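Local coordinates for hypothetical protein PH1789 (Pyrococcus horikoshii, PDB 1WR2) that is of unknown function but carries an ATP-grasp domain, a fold built from two alpha/beta lobes, each with its own antiparallel sheet, at residues A[21-26]-A[62-67]; A[30-35]-A[198-203]; A[158-163]-A[189-194]. All coordinates share one frame; numbering follows the deposited sequence.

Interaction 1. Residues A[21-26]-A[62-67]; sequences VEYEAK and KLMSPQ
Glu-22 and Lys-62 meet through a salt bridge, the NZ of Lys-62 lying 2.8 Å from OE2 of Glu-22 on its syn lone pair. The two side chains cross at about a right angle, both extended beyond CG. The anti lone pair of the same Glu-22 OE2 receives Lys-26 NZ, modelled rather short at 2.5 Å, one helical turn further on, and one buried carboxylate oxygen thus faces two ammonium groups. These stand 4.3 Å apart, NZ of Lys-26 to NZ of Lys-62, and the shared negative charge probably offsets their repulsion. Met-64, bent at chi2 and chi3, turns back on the start of the helix: its SD sits 3.8 Å from CB of Glu-22, and its CG comes in plane to the edge of the Tyr-23 ring, 3.7 Å from CD2. The sulfur lies 78° off the ring normal, an edge-on Met-aromatic contact. Helix 22-30 thus begins against the end of strand 59-64 in the four-stranded sheet of the ATP-grasp fold, the two short axes nearly perpendicular at 85°. Val-21, the N-cap residue, puts CG1 3.6 Å from the backbone N of Pro-66. Its own N donates to Glu-24 OE1, while Arg-17 pairs with the other oxygen of Glu-24. Further out, Lys-71 binds Glu-22 OE1, Glu-39 and the carbonyl of Val-228 engage Lys-26 NZ, and Leu-41 touches both Tyr-23 and Met-64.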
# COMPACT_ATOMS: atom_id res chain seq x y z
N VAL A 21 -2.96 -9.95 -0.40
CA VAL A 21 -1.56 -9.69 -0.73
C VAL A 21 -1.49 -8.32 -1.40
O VAL A 21 -2.50 -7.79 -1.84
CB VAL A 21 -0.96 -10.78 -1.65
CG1 VAL A 21 -0.93 -12.12 -0.91
CG2 VAL A 21 -1.76 -10.90 -2.92
N GLU A 22 -0.30 -7.74 -1.47
CA GLU A 22 -0.13 -6.41 -2.03
C GLU A 22 -0.85 -6.12 -3.35
O GLU A 22 -1.52 -5.10 -3.47
CB GLU A 22 1.36 -6.09 -2.19
CG GLU A 22 1.64 -4.64 -2.58
CD GLU A 22 3.13 -4.34 -2.65
OE1 GLU A 22 3.94 -5.16 -2.16
OE2 GLU A 22 3.49 -3.28 -3.20
N TYR A 23 -0.73 -7.02 -4.33
CA TYR A 23 -1.38 -6.74 -5.61
C TYR A 23 -2.89 -6.77 -5.52
O TYR A 23 -3.55 -6.03 -6.23
CB TYR A 23 -0.86 -7.69 -6.71
CG TYR A 23 -1.46 -9.07 -6.74
CD1 TYR A 23 -2.73 -9.30 -7.26
CD2 TYR A 23 -0.75 -10.16 -6.24
CE1 TYR A 23 -3.29 -10.59 -7.28
CE2 TYR A 23 -1.29 -11.45 -6.25
CZ TYR A 23 -2.56 -11.65 -6.77
OH TYR A 23 -3.09 -12.91 -6.76
N GLU A 24 -3.44 -7.60 -4.63
CA GLU A 24 -4.90 -7.69 -4.49
C GLU A 24 -5.42 -6.44 -3.79
O GLU A 24 -6.47 -5.91 -4.15
CB GLU A 24 -5.30 -8.92 -3.66
CG GLU A 24 -4.86 -10.23 -4.26
CD GLU A 24 -5.05 -11.40 -3.31
OE1 GLU A 24 -4.81 -11.22 -2.10
OE2 GLU A 24 -5.43 -12.49 -3.78
N ALA A 25 -4.70 -5.99 -2.77
CA ALA A 25 -5.08 -4.79 -2.03
C ALA A 25 -5.09 -3.61 -3.00
O ALA A 25 -6.06 -2.85 -3.06
CB ALA A 25 -4.08 -4.53 -0.90
N LYS A 26 -4.02 -3.46 -3.77
CA LYS A 26 -3.91 -2.36 -4.72
C LYS A 26 -5.00 -2.34 -5.78
O LYS A 26 -5.37 -1.28 -6.28
CB LYS A 26 -2.53 -2.34 -5.35
CG LYS A 26 -1.47 -1.86 -4.37
CD LYS A 26 -0.09 -1.98 -4.97
CE LYS A 26 0.96 -1.37 -4.05
NZ LYS A 26 2.32 -1.57 -4.65
N LYS A 62 8.92 -8.07 -5.68
CA LYS A 62 8.27 -8.34 -4.40
C LYS A 62 7.50 -9.64 -4.49
O LYS A 62 6.52 -9.73 -5.22
CB LYS A 62 7.29 -7.22 -4.05
CG LYS A 62 7.87 -5.82 -3.99
CD LYS A 62 6.77 -4.85 -3.58
CE LYS A 62 7.25 -3.43 -3.48
NZ LYS A 62 6.18 -2.54 -2.94
N LEU A 63 7.93 -10.65 -3.74
CA LEU A 63 7.26 -11.94 -3.77
C LEU A 63 5.88 -11.85 -3.14
O LEU A 63 5.71 -11.30 -2.04
CB LEU A 63 8.09 -13.00 -3.05
CG LEU A 63 7.53 -14.42 -3.12
CD1 LEU A 63 8.67 -15.42 -3.14
CD2 LEU A 63 6.60 -14.67 -1.95
N MET A 64 4.89 -12.39 -3.85
CA MET A 64 3.51 -12.37 -3.37
C MET A 64 3.14 -13.73 -2.79
O MET A 64 3.24 -14.75 -3.47
CB MET A 64 2.56 -12.03 -4.52
CG MET A 64 2.74 -10.61 -5.07
SD MET A 64 2.22 -9.33 -3.89
CE MET A 64 3.78 -8.79 -3.21
N SER A 65 2.73 -13.74 -1.53
CA SER A 65 2.34 -14.96 -0.84
C SER A 65 1.46 -14.62 0.35
O SER A 65 1.81 -13.78 1.17
CB SER A 65 3.57 -15.72 -0.33
OG SER A 65 3.16 -16.84 0.44
N PRO A 66 0.29 -15.27 0.45
CA PRO A 66 -0.63 -15.03 1.56
C PRO A 66 0.03 -15.36 2.90
O PRO A 66 -0.40 -14.88 3.94
CB PRO A 66 -1.80 -15.96 1.26
CG PRO A 66 -1.73 -16.15 -0.24
CD PRO A 66 -0.25 -16.28 -0.47
N GLN A 67 1.07 -16.19 2.86
CA GLN A 67 1.77 -16.59 4.08
C GLN A 67 2.91 -15.65 4.45
O GLN A 67 3.45 -15.71 5.55
CB GLN A 67 2.35 -18.00 3.95
CG GLN A 67 1.32 -19.11 3.91
CD GLN A 67 0.41 -19.01 2.70
OE1 GLN A 67 0.87 -18.90 1.57
NE2 GLN A 67 -0.90 -19.04 2.95

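Interaction 2. Residues A[30-35]-A[198-203]; sequences KAYGLP and SKLVDD
Tyr-32 lies with one face of its ring on the backbone and side chain of Leu-200. The CA of Leu-200 stands 3.7 Å from the ring centroid and 18° off the normal, a CH-pi contact displaced toward the rim on the CE1 side. Across the ring, CG of Leu-200 approaches CD2 of Tyr-32 to 3.6 Å, so the leucine runs obliquely beneath the aromatic plane from its main chain to its branch point. At the ring's edge, CG of Lys-199 comes within 3.8 Å of CE1 of Tyr-32. The phenol then reaches Asp-203: OH of Tyr-32 donates to OD2 of Asp-203 at 2.8 Å, meeting that oxygen on its anti side and 15° out of the carboxylate plane. Ring and carboxylate planes are turned 65° apart. OD1 of Asp-203 takes Lys-199 NZ at 2.8 Å on its syn lone pair, a salt bridge between residues four apart in the helix. With a different partner on each oxygen, the rotation of the carboxylate is fixed and Asp-203 is probably favoured in its charged form. The lysine reaches it by a bend at chi2. At the end of the leucine, Leu-34 adds a lighter contact, its CD1 4.1 Å from CD1 of Leu-200, the two side chains nearly perpendicular. A type I turn from Lys-30 to Gly-33 carries Tyr-32 just after helix 22-30. The contact joins the loop just after that helix to the last turns of helix 187-203, where Leu-200 also packs on Val-28 and Leu-29 of helix 22-30 and on Ile-208 and Met-211 of strand 208-218.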
# COMPACT_ATOMS: atom_id res chain seq x y z
N LYS A 30 -7.07 0.90 -6.55
CA LYS A 30 -7.24 1.48 -7.88
C LYS A 30 -8.71 1.62 -8.26
O LYS A 30 -9.10 2.58 -8.92
CB LYS A 30 -6.52 0.62 -8.93
CG LYS A 30 -5.00 0.74 -8.89
CD LYS A 30 -4.32 0.02 -10.05
CE LYS A 30 -4.53 -1.48 -9.97
NZ LYS A 30 -3.78 -2.18 -11.05
N ALA A 31 -9.53 0.65 -7.85
CA ALA A 31 -10.96 0.66 -8.15
C ALA A 31 -11.62 1.93 -7.61
O ALA A 31 -12.73 2.28 -8.03
CB ALA A 31 -11.62 -0.57 -7.56
N TYR A 32 -10.94 2.60 -6.69
CA TYR A 32 -11.46 3.83 -6.10
C TYR A 32 -10.64 5.05 -6.51
O TYR A 32 -10.72 6.11 -5.90
CB TYR A 32 -11.52 3.69 -4.57
CG TYR A 32 -12.78 2.99 -4.10
CD1 TYR A 32 -13.90 3.73 -3.72
CD2 TYR A 32 -12.88 1.60 -4.09
CE1 TYR A 32 -15.09 3.09 -3.34
CE2 TYR A 32 -14.06 0.96 -3.71
CZ TYR A 32 -15.16 1.72 -3.34
OH TYR A 32 -16.32 1.09 -2.97
N GLY A 33 -9.85 4.88 -7.56
CA GLY A 33 -9.06 5.98 -8.08
C GLY A 33 -7.86 6.47 -7.30
O GLY A 33 -7.33 7.53 -7.61
N LEU A 34 -7.44 5.72 -6.29
CA LEU A 34 -6.28 6.08 -5.49
C LEU A 34 -5.02 6.00 -6.35
O LEU A 34 -4.96 5.19 -7.27
CB LEU A 34 -6.16 5.15 -4.27
CG LEU A 34 -7.13 5.51 -3.15
CD1 LEU A 34 -7.34 4.34 -2.21
CD2 LEU A 34 -6.56 6.73 -2.40
N PRO A 35 -4.00 6.81 -6.05
CA PRO A 35 -2.75 6.82 -6.82
C PRO A 35 -1.82 5.63 -6.66
O PRO A 35 -0.90 5.65 -5.85
CB PRO A 35 -2.09 8.11 -6.37
CG PRO A 35 -2.45 8.16 -4.92
CD PRO A 35 -3.93 7.80 -4.95
N SER A 198 -11.78 6.96 2.70
CA SER A 198 -13.00 7.06 3.50
C SER A 198 -14.18 6.48 2.73
O SER A 198 -14.98 5.73 3.28
CB SER A 198 -13.26 8.54 3.84
OG SER A 198 -14.45 8.70 4.59
N LYS A 199 -14.27 6.82 1.45
CA LYS A 199 -15.34 6.35 0.57
C LYS A 199 -15.24 4.84 0.40
O LYS A 199 -16.23 4.11 0.56
CB LYS A 199 -15.21 7.05 -0.79
CG LYS A 199 -16.09 6.48 -1.90
CD LYS A 199 -17.57 6.49 -1.52
CE LYS A 199 -18.42 5.92 -2.66
NZ LYS A 199 -19.84 5.77 -2.26
N LEU A 200 -14.04 4.38 0.09
CA LEU A 200 -13.76 2.96 -0.10
C LEU A 200 -14.17 2.16 1.14
O LEU A 200 -14.87 1.14 1.03
CB LEU A 200 -12.26 2.78 -0.39
CG LEU A 200 -11.64 1.41 -0.71
CD1 LEU A 200 -10.26 1.64 -1.27
CD2 LEU A 200 -11.57 0.53 0.52
N VAL A 201 -13.75 2.62 2.31
CA VAL A 201 -14.07 1.94 3.56
C VAL A 201 -15.56 1.99 3.91
O VAL A 201 -16.13 1.00 4.38
CB VAL A 201 -13.25 2.53 4.73
CG1 VAL A 201 -13.59 1.81 6.04
CG2 VAL A 201 -11.76 2.39 4.42
N ASP A 202 -16.18 3.14 3.69
CA ASP A 202 -17.60 3.29 3.98
C ASP A 202 -18.38 2.30 3.10
O ASP A 202 -19.24 1.57 3.58
CB ASP A 202 -18.03 4.74 3.73
CG ASP A 202 -19.42 5.05 4.27
OD1 ASP A 202 -19.77 4.57 5.36
OD2 ASP A 202 -20.15 5.81 3.61
N ASP A 203 -18.05 2.26 1.81
CA ASP A 203 -18.70 1.35 0.87
C ASP A 203 -18.52 -0.11 1.26
O ASP A 203 -19.47 -0.89 1.23
CB ASP A 203 -18.11 1.53 -0.52
CG ASP A 203 -18.74 2.67 -1.27
OD1 ASP A 203 -19.45 3.47 -0.64
OD2 ASP A 203 -18.51 2.75 -2.49

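Interaction 3. Residues A[158-163]-A[189-194]; sequences ITEKDA and AIVDML
Ile-158 holds CG1 between its backbone N and carbonyl carbon (chi1 63°), and with the chain extended beyond CG1 it runs straight out to Leu-194, where CD1 comes 4.0 Å from CB. Leu-194 in turn has CG anti to its carbonyl carbon (chi1 -76°), which places CD1 against the first turn of the other helix, 3.8 Å from the carbonyl O of Ala-163. That same methyl lies 4.1 Å from CB of Ala-163, whose other side-chain neighbour is CG1 of Val-191 at 4.0 Å. The small alanine is therefore met by both Val-191 and Leu-194, residues three apart on one face of helix 187-203, and the backbones come close here, with the CA atoms of Ala-163 and Val-191 5.5 Å apart. Toward the solvent edge, Glu-160 stretches its methylenes across Val-191 at about a right angle, CG meeting CG1 at 4.0 Å, while its carboxylate pairs with Arg-164. The start of helix 160-168 is fixed by a capping box: Thr-159 N donates to Asp-162 OD2 at 2.9 Å, the donor lying 38° out of the carboxylate plane, and Asp-162 N returns a weak bond to Thr-159 OG1. Ile-158, directly before this cap, gives its N to Ser-198 OG further along helix 187-203. The two helices pack together above the larger sheet, where Ile-136 of strand 133-140 touches both Ile-158 and Leu-194. The capping-box bonds and the Glu-160 to Arg-164 pair lie within helix 160-168 and the turn before it, and Asp-162 OD1 adds a long, weak ion pair with Arg-154. No hydrogen bond or salt bridge joins the two segments themselves; the contact rests on van der Waals packing of methyls and methylenes against each other and against the backbone.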
# COMPACT_ATOMS: atom_id res chain seq x y z
N ILE A 158 -15.57 10.58 6.51
CA ILE A 158 -15.10 11.90 6.90
C ILE A 158 -15.45 12.90 5.81
O ILE A 158 -15.69 12.53 4.66
CB ILE A 158 -13.56 11.92 7.09
CG1 ILE A 158 -12.87 11.60 5.76
CG2 ILE A 158 -13.15 10.92 8.16
CD1 ILE A 158 -11.35 11.65 5.81
N THR A 159 -15.50 14.18 6.19
CA THR A 159 -15.79 15.23 5.24
C THR A 159 -14.45 15.85 4.87
O THR A 159 -13.43 15.53 5.48
CB THR A 159 -16.70 16.30 5.87
OG1 THR A 159 -16.11 16.78 7.08
CG2 THR A 159 -18.07 15.71 6.18
N GLU A 160 -14.45 16.72 3.86
CA GLU A 160 -13.20 17.36 3.47
C GLU A 160 -12.67 18.18 4.63
O GLU A 160 -11.46 18.33 4.79
CB GLU A 160 -13.39 18.26 2.24
CG GLU A 160 -12.11 18.96 1.86
CD GLU A 160 -12.24 19.80 0.62
OE1 GLU A 160 -11.24 20.47 0.25
OE2 GLU A 160 -13.32 19.80 0.00
N LYS A 161 -13.58 18.72 5.43
CA LYS A 161 -13.19 19.51 6.60
C LYS A 161 -12.39 18.61 7.55
O LYS A 161 -11.33 19.01 8.05
CB LYS A 161 -14.42 20.06 7.32
CG LYS A 161 -14.12 20.65 8.69
CD LYS A 161 -15.39 21.09 9.41
CE LYS A 161 -16.13 22.16 8.61
NZ LYS A 161 -15.30 23.38 8.43
N ASP A 162 -12.91 17.41 7.79
CA ASP A 162 -12.24 16.45 8.66
C ASP A 162 -10.83 16.18 8.14
O ASP A 162 -9.85 16.21 8.89
CB ASP A 162 -13.00 15.12 8.71
CG ASP A 162 -14.32 15.22 9.44
OD1 ASP A 162 -14.44 16.04 10.37
OD2 ASP A 162 -15.24 14.44 9.09
N ALA A 163 -10.75 15.91 6.83
CA ALA A 163 -9.49 15.60 6.17
C ALA A 163 -8.43 16.69 6.29
O ALA A 163 -7.29 16.42 6.67
CB ALA A 163 -9.74 15.31 4.69
N ALA A 189 -3.39 16.73 -2.31
CA ALA A 189 -3.27 15.35 -2.75
C ALA A 189 -3.54 14.44 -1.56
O ALA A 189 -4.20 13.41 -1.68
CB ALA A 189 -1.86 15.11 -3.30
N ILE A 190 -3.04 14.82 -0.39
CA ILE A 190 -3.28 14.01 0.79
C ILE A 190 -4.76 14.03 1.12
O ILE A 190 -5.35 13.00 1.43
CB ILE A 190 -2.50 14.54 2.00
CG1 ILE A 190 -1.01 14.57 1.67
CG2 ILE A 190 -2.77 13.64 3.20
CD1 ILE A 190 -0.16 15.18 2.75
N VAL A 191 -5.37 15.21 1.05
CA VAL A 191 -6.79 15.34 1.33
C VAL A 191 -7.61 14.44 0.41
O VAL A 191 -8.58 13.81 0.84
CB VAL A 191 -7.26 16.80 1.14
CG1 VAL A 191 -8.77 16.87 1.19
CG2 VAL A 191 -6.65 17.67 2.22
N ASP A 192 -7.22 14.38 -0.86
CA ASP A 192 -7.92 13.55 -1.82
C ASP A 192 -7.79 12.06 -1.46
O ASP A 192 -8.77 11.31 -1.57
CB ASP A 192 -7.39 13.80 -3.24
CG ASP A 192 -8.21 13.10 -4.31
OD1 ASP A 192 -9.43 13.37 -4.39
OD2 ASP A 192 -7.64 12.30 -5.07
N MET A 193 -6.61 11.64 -1.02
CA MET A 193 -6.42 10.24 -0.64
C MET A 193 -7.27 9.86 0.56
O MET A 193 -7.90 8.81 0.58
CB MET A 193 -4.97 9.94 -0.32
CG MET A 193 -4.13 9.63 -1.54
SD MET A 193 -2.51 9.01 -1.05
CE MET A 193 -1.68 10.56 -0.66
N LEU A 194 -7.29 10.73 1.56
CA LEU A 194 -8.09 10.47 2.75
C LEU A 194 -9.57 10.32 2.41
O LEU A 194 -10.26 9.44 2.95
CB LEU A 194 -7.89 11.60 3.77
CG LEU A 194 -6.57 11.62 4.57
CD1 LEU A 194 -6.44 12.97 5.30
CD2 LEU A 194 -6.56 10.44 5.57

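How the interactions relate
Along the chain, interaction 1 closes before interaction 3 opens, while interaction 2 spans interaction 3 and alternates with interaction 1. Segments 21-26 and 30-35 follow one another on helix 22-30 and the loop after it; interactions 1 and 2 lie about 18 Å apart between centres. Interactions 2 and 3 use helix 187-203 at different levels, with centres about 12 Å apart; Leu-34 and Pro-35 of interaction 2 pack on Met-193 of interaction 3. Interactions 1 and 3 lie on opposite sides of the chain's centre, about 27 Å between centres. Interactions 1 and 2 tie helix 22-30 and its loop to the smaller sheet and to helix 187-203; interaction 3 packs that helix against helix 160-168 over the larger sheet.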